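Local structure of bifunctional GH43-CE protein (Bacteroides eggerthii, 6MLY) at residues Val549-Gly554 against Val581-His586; Ala671-Phe676 against Ile782-Arg787. The protein probably acts on complex arabinoxylans, joining a family 43 glycoside hydrolase, possibly a xylan 1,4-beta-xylosidase, to a carbohydrate esterase. All coordinates share one frame; numbering follows the deposited sequence.

Interaction 1: residues Val549-Gly554 against Val581-His586; sequences VVLIYG and VVSINH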
loop_
_atom_site.group_PDB
_atom_site.type_symbol
_atom_site.label_atom_id
_atom_site.label_comp_id
_atom_site.label_asym_id
_atom_site.label_seq_id
_atom_site.Cartn_x
_atom_site.Cartn_y
_atom_site.Cartn_z
ATOM N N VAL A 549 -18.696 -15.447 3.803
ATOM C CA VAL A 549 -19.157 -15.864 2.479
ATOM C C VAL A 549 -18.003 -15.669 1.485
ATOM O O VAL A 549 -17.422 -14.584 1.405
ATOM C CB VAL A 549 -20.436 -15.123 2.035
ATOM C CG1 VAL A 549 -20.811 -15.449 0.593
ATOM C CG2 VAL A 549 -21.612 -15.405 2.964
ATOM N N VAL A 550 -17.710 -16.739 0.731
ATOM C CA VAL A 550 -16.604 -16.839 -0.227
ATOM C C VAL A 550 -17.110 -16.450 -1.623
ATOM O O VAL A 550 -18.268 -16.689 -1.950
ATOM C CB VAL A 550 -16.031 -18.269 -0.229
ATOM C CG1 VAL A 550 -14.996 -18.484 -1.323
ATOM C CG2 VAL A 550 -15.463 -18.639 1.131
ATOM N N LEU A 551 -16.225 -15.868 -2.439
ATOM C CA LEU A 551 -16.525 -15.508 -3.825
ATOM C C LEU A 551 -15.497 -16.167 -4.754
ATOM O O LEU A 551 -14.289 -15.935 -4.610
ATOM C CB LEU A 551 -16.469 -13.985 -3.997
ATOM C CG LEU A 551 -17.142 -13.141 -2.915
ATOM C CD1 LEU A 551 -16.944 -11.659 -3.205
ATOM C CD2 LEU A 551 -18.626 -13.461 -2.810
ATOM N N ILE A 552 -15.985 -16.960 -5.715
ATOM C CA ILE A 552 -15.165 -17.458 -6.817
ATOM C C ILE A 552 -15.616 -16.761 -8.107
ATOM O O ILE A 552 -16.782 -16.413 -8.266
ATOM C CB ILE A 552 -15.223 -18.995 -6.916
ATOM C CG1 ILE A 552 -15.018 -19.649 -5.545
ATOM C CG2 ILE A 552 -14.222 -19.509 -7.943
ATOM C CD1 ILE A 552 -14.947 -21.156 -5.576
ATOM N N TYR A 553 -14.659 -16.559 -9.016
ATOM C CA TYR A 553 -14.832 -15.766 -10.228
ATOM C C TYR A 553 -15.031 -16.691 -11.430
ATOM O O TYR A 553 -14.466 -17.793 -11.491
ATOM C CB TYR A 553 -13.611 -14.875 -10.473
ATOM C CG TYR A 553 -12.300 -15.617 -10.396
ATOM C CD1 TYR A 553 -11.788 -16.292 -11.494
ATOM C CD2 TYR A 553 -11.599 -15.689 -9.205
ATOM C CE1 TYR A 553 -10.601 -17.001 -11.417
ATOM C CE2 TYR A 553 -10.414 -16.397 -9.112
ATOM C CZ TYR A 553 -9.911 -17.055 -10.219
ATOM O OH TYR A 553 -8.742 -17.751 -10.123
ATOM N N GLY A 554 -15.832 -16.205 -12.383
ATOM C CA GLY A 554 -15.978 -16.802 -13.696
ATOM C C GLY A 554 -14.767 -16.520 -14.569
ATOM O O GLY A 554 -14.384 -15.370 -14.748
ATOM N N VAL A 581 -16.409 -11.150 3.848
ATOM C CA VAL A 581 -16.318 -11.580 2.461
ATOM C C VAL A 581 -14.885 -12.056 2.203
ATOM O O VAL A 581 -13.935 -11.467 2.724
ATOM C CB VAL A 581 -16.736 -10.446 1.506
ATOM C CG1 VAL A 581 -16.638 -10.864 0.049
ATOM C CG2 VAL A 581 -18.131 -9.925 1.826
ATOM N N VAL A 582 -14.754 -13.134 1.416
ATOM C CA VAL A 582 -13.463 -13.752 1.099
ATOM C C VAL A 582 -13.467 -14.171 -0.373
ATOM O O VAL A 582 -13.763 -15.316 -0.684
ATOM C CB VAL A 582 -13.159 -14.969 1.999
ATOM C CG1 VAL A 582 -11.813 -15.597 1.665
ATOM C CG2 VAL A 582 -13.232 -14.634 3.480
ATOM N N SER A 583 -13.126 -13.250 -1.277
ATOM C CA SER A 583 -12.899 -13.638 -2.664
ATOM C C SER A 583 -11.551 -14.364 -2.761
ATOM O O SER A 583 -10.559 -13.918 -2.181
ATOM C CB SER A 583 -12.966 -12.466 -3.603
ATOM O OG SER A 583 -13.168 -12.922 -4.935
ATOM N N ILE A 584 -11.535 -15.484 -3.491
ATOM C CA ILE A 584 -10.373 -16.364 -3.565
ATOM C C ILE A 584 -9.938 -16.498 -5.028
ATOM O O ILE A 584 -10.725 -16.233 -5.942
ATOM C CB ILE A 584 -10.686 -17.738 -2.937
ATOM C CG1 ILE A 584 -11.615 -18.581 -3.817
ATOM C CG2 ILE A 584 -11.238 -17.577 -1.528
ATOM C CD1 ILE A 584 -11.825 -19.989 -3.311
ATOM N N ASN A 585 -8.681 -16.920 -5.217
ATOM C CA ASN A 585 -8.150 -17.345 -6.512
ATOM C C ASN A 585 -8.078 -18.878 -6.547
ATOM O O ASN A 585 -8.105 -19.545 -5.510
ATOM C CB ASN A 585 -6.772 -16.739 -6.813
ATOM C CG ASN A 585 -6.811 -15.311 -7.323
ATOM O OD1 ASN A 585 -7.839 -14.821 -7.794
ATOM N ND2 ASN A 585 -5.675 -14.639 -7.255
ATOM N N HIS A 586 -7.990 -19.420 -7.763
ATOM C CA HIS A 586 -7.697 -20.824 -7.990
ATOM C C HIS A 586 -6.718 -20.935 -9.163
ATOM O O HIS A 586 -6.683 -20.066 -10.020
ATOM C CB HIS A 586 -8.993 -21.603 -8.243
ATOM C CG HIS A 586 -9.692 -21.216 -9.505
ATOM N ND1 HIS A 586 -9.268 -21.652 -10.745
ATOM C CD2 HIS A 586 -10.779 -20.443 -9.724
ATOM C CE1 HIS A 586 -10.061 -21.158 -11.676
ATOM N NE2 HIS A 586 -11.000 -20.415 -11.075
#

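Interaction 2: residues Ala671-Phe676 against Ile782-Arg787; sequences AVVNWF and IDFFAR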
loop_
_atom_site.group_PDB
_atom_site.type_symbol
_atom_site.label_atom_id
_atom_site.label_comp_id
_atom_site.label_asym_id
_atom_site.label_seq_id
_atom_site.Cartn_x
_atom_site.Cartn_y
_atom_site.Cartn_z
ATOM N N ALA A 671 -23.902 -23.098 2.654
ATOM C CA ALA A 671 -24.875 -22.494 1.754
ATOM C C ALA A 671 -24.199 -22.145 0.425
ATOM O O ALA A 671 -23.087 -21.625 0.419
ATOM C CB ALA A 671 -25.472 -21.270 2.401
ATOM N N VAL A 672 -24.887 -22.427 -0.689
ATOM C CA VAL A 672 -24.356 -22.181 -2.029
ATOM C C VAL A 672 -25.362 -21.337 -2.817
ATOM O O VAL A 672 -26.567 -21.539 -2.707
ATOM C CB VAL A 672 -24.036 -23.496 -2.766
ATOM C CG1 VAL A 672 -23.561 -23.249 -4.189
ATOM C CG2 VAL A 672 -23.020 -24.337 -2.012
ATOM N N VAL A 673 -24.841 -20.387 -3.600
ATOM C CA VAL A 673 -25.594 -19.716 -4.649
ATOM C C VAL A 673 -24.770 -19.830 -5.931
ATOM O O VAL A 673 -23.608 -19.430 -5.950
ATOM C CB VAL A 673 -25.902 -18.248 -4.303
ATOM C CG1 VAL A 673 -26.637 -17.542 -5.434
ATOM C CG2 VAL A 673 -26.686 -18.131 -3.006
ATOM N N ASN A 674 -25.385 -20.389 -6.980
ATOM C CA ASN A 674 -24.709 -20.704 -8.225
ATOM C C ASN A 674 -25.273 -19.805 -9.327
ATOM O O ASN A 674 -26.413 -19.951 -9.715
ATOM C CB ASN A 674 -24.834 -22.192 -8.553
ATOM C CG ASN A 674 -24.446 -22.535 -9.975
ATOM O OD1 ASN A 674 -23.729 -21.782 -10.629
ATOM N ND2 ASN A 674 -24.929 -23.668 -10.466
ATOM N N TRP A 675 -24.451 -18.872 -9.810
ATOM C CA TRP A 675 -24.843 -17.957 -10.866
ATOM C C TRP A 675 -24.458 -18.555 -12.223
ATOM O O TRP A 675 -23.301 -18.465 -12.641
ATOM C CB TRP A 675 -24.203 -16.581 -10.662
ATOM C CG TRP A 675 -24.553 -15.910 -9.371
ATOM C CD1 TRP A 675 -23.955 -16.101 -8.160
ATOM C CD2 TRP A 675 -25.559 -14.901 -9.167
ATOM N NE1 TRP A 675 -24.528 -15.291 -7.215
ATOM C CE2 TRP A 675 -25.516 -14.546 -7.803
ATOM C CE3 TRP A 675 -26.486 -14.263 -9.999
ATOM C CZ2 TRP A 675 -26.369 -13.587 -7.255
ATOM C CZ3 TRP A 675 -27.326 -13.316 -9.458
ATOM C CH2 TRP A 675 -27.270 -12.986 -8.103
ATOM N N PHE A 676 -25.452 -19.160 -12.888
ATOM C CA PHE A 676 -25.366 -19.660 -14.263
ATOM C C PHE A 676 -24.047 -20.412 -14.482
ATOM O O PHE A 676 -23.328 -20.161 -15.450
ATOM C CB PHE A 676 -25.569 -18.518 -15.265
ATOM C CG PHE A 676 -24.813 -17.247 -14.970
ATOM C CD1 PHE A 676 -25.373 -16.260 -14.175
ATOM C CD2 PHE A 676 -23.548 -17.036 -15.490
ATOM C CE1 PHE A 676 -24.683 -15.089 -13.906
ATOM C CE2 PHE A 676 -22.856 -15.865 -15.217
ATOM C CZ PHE A 676 -23.425 -14.893 -14.426
ATOM N N ILE A 782 -28.463 -12.361 -0.757
ATOM C CA ILE A 782 -28.195 -11.818 0.573
ATOM C C ILE A 782 -29.193 -12.426 1.572
ATOM O O ILE A 782 -28.791 -12.961 2.606
ATOM C CB ILE A 782 -28.257 -10.275 0.553
ATOM C CG1 ILE A 782 -27.311 -9.662 -0.486
ATOM C CG2 ILE A 782 -28.001 -9.701 1.940
ATOM C CD1 ILE A 782 -25.886 -10.161 -0.405
ATOM N N ASP A 783 -30.487 -12.353 1.240
ATOM C CA ASP A 783 -31.573 -12.770 2.132
ATOM C C ASP A 783 -31.464 -14.266 2.456
ATOM O O ASP A 783 -31.820 -14.686 3.563
ATOM C CB ASP A 783 -32.938 -12.442 1.526
ATOM C CG ASP A 783 -33.285 -10.965 1.570
ATOM O OD1 ASP A 783 -32.479 -10.189 2.114
ATOM O OD2 ASP A 783 -34.364 -10.603 1.064
ATOM N N PHE A 784 -30.982 -15.054 1.485
ATOM C CA PHE A 784 -30.798 -16.502 1.637
ATOM C C PHE A 784 -29.628 -16.781 2.593
ATOM O O PHE A 784 -29.790 -17.506 3.580
ATOM C CB PHE A 784 -30.611 -17.165 0.268
ATOM C CG PHE A 784 -30.119 -18.589 0.318
ATOM C CD1 PHE A 784 -30.777 -19.543 1.080
ATOM C CD2 PHE A 784 -29.001 -18.980 -0.401
ATOM C CE1 PHE A 784 -30.315 -20.849 1.134
ATOM C CE2 PHE A 784 -28.543 -20.285 -0.350
ATOM C CZ PHE A 784 -29.199 -21.217 0.418
ATOM N N PHE A 785 -28.459 -16.192 2.309
ATOM C CA PHE A 785 -27.273 -16.370 3.162
ATOM C C PHE A 785 -27.593 -15.925 4.599
ATOM O O PHE A 785 -27.154 -16.571 5.557
ATOM C CB PHE A 785 -26.058 -15.645 2.574
ATOM C CG PHE A 785 -25.396 -16.343 1.409
ATOM C CD1 PHE A 785 -25.084 -17.695 1.465
ATOM C CD2 PHE A 785 -25.058 -15.643 0.260
ATOM C CE1 PHE A 785 -24.470 -18.330 0.395
ATOM C CE2 PHE A 785 -24.441 -16.279 -0.809
ATOM C CZ PHE A 785 -24.143 -17.621 -0.738
ATOM N N ALA A 786 -28.384 -14.851 4.731
ATOM C CA ALA A 786 -28.823 -14.292 6.022
ATOM C C ALA A 786 -29.740 -15.265 6.784
ATOM O O ALA A 786 -29.642 -15.367 8.005
ATOM C CB ALA A 786 -29.514 -12.970 5.793
ATOM N N ARG A 787 -30.643 -15.951 6.072
ATOM C CA ARG A 787 -31.611 -16.877 6.694
ATOM C C ARG A 787 -30.887 -18.107 7.256
ATOM O O ARG A 787 -31.214 -18.586 8.346
ATOM C CB ARG A 787 -32.683 -17.324 5.692
ATOM C CG ARG A 787 -33.882 -16.393 5.584
ATOM C CD ARG A 787 -34.981 -17.014 4.745
ATOM N NE ARG A 787 -34.534 -17.374 3.403
ATOM C CZ ARG A 787 -34.697 -16.620 2.317
ATOM N NH1 ARG A 787 -35.239 -15.417 2.411
ATOM N NH2 ARG A 787 -34.322 -17.076 1.134
#

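Interaction 1: residues Val549-Gly554 against Val581-His586
V549-I552 and V581-I584 run as neighbouring parallel strands, held by three backbone hydrogen bonds: V582 N to V549 O (3.0 Å), L551 N to V582 O (3.1 Å) and I584 N to L551 O (3.0 Å). Beyond these backbone bonds, H586 N bonds the Y553 hydroxyl, OH, at 3.0 Å and nearly straight (170°). The same hydroxyl is also hydrogen-bonded to A559 O, so two backbone groups fix the phenol.

The aromatic rings overlap little. Those of Y553 and H586 lie within 11° of parallel but are slid apart, with centroids 4.7 Å apart, so the phenol oxygen rather than the ring centre sits over one imidazole face. I584 O approaches the tyrosine ring at its edge.

Apolar contacts cover both faces of the pair. On one, L551 CD1 packs on V581 CG1; on the other, V550 CG1 meets I584 CG2 at 3.9 Å, and I584 CD1 reaches I552 CG1.

Helix 563-577 covers the L551 and S583 face, where S583 OG bonds K563 O, and helix 596-610 covers I552 and I584. Strands 546-552 and 579-584 with helix 563-577 form a beta-alpha-beta unit, and strand 621-627 flanks 546-552.

Interaction 2: residues Ala671-Phe676 against Ile782-Arg787
The F785 ring reaches strand 671-675 at A671 and V673. Its CB and CG lead off the helix with CG anti to the carbonyl carbon (chi1 -77°), which swings the ring from the flank of the helix down to the strand. CD1 then comes to 3.7 Å from A671 CB. One atom further, CE1 stays beside that methyl and is 3.6 Å from A671 O, which lies at the ring edge, near its plane. At the tip, CZ packs on V673 CG2 at 3.4 Å, and CE2 borders the same methyl.

F784 comes from the preceding helix position and places its ring next to that of F785, against the same methyl. Its CG, anti to the backbone N (chi1 167°), sends the ring toward the strand, and CD2 is 3.6 Å from V673 CG2, which lies in the plane of the ring at its edge. V672 O also lies at the ring edge, near its plane, 3.3 Å from CE2, while CZ borders A671 CB more distantly. V673 CG2 thus touches both rings, which sit roughly at a right angle around it on the helix side. No hydrogen bond joins the segments: methyl groups and two backbone carbonyls meet the phenylalanine rings.

V672 points to the opposite side of the sheet, and F784 also packs on I729 of the adjoining strand 727-733. Helix and strand run nearly antiparallel (168°), with axes 9.2 Å apart. This is the alpha/beta layering of the alpha/beta-hydrolase fold, with the C-terminal helix 775-789 packed against the central, largely parallel sheet of the esterase domain.

In the fold
Both interactions are buried in the esterase domain and share one sheet, but at different levels. Interaction 1 is made within the sheet, so backbone hydrogen bonds dominate and a side-chain hydrogen bond across the contact comes in only beyond the paired residues, at Y553; interaction 2 joins the sheet to a covering helix, has no hydrogen bond across it, and rests on methyl-ring packing with backbone carbonyls at the ring edges. Strand 621-627 separates strands 546-552 and 671-675, and its F621 touches both V549 and A671. The contacts also meet directly, V549 CG1 lying 4.0 Å from F785 CE2. Helix 563-577 is a further common neighbour: its L574 packs against V549, L551 and I782.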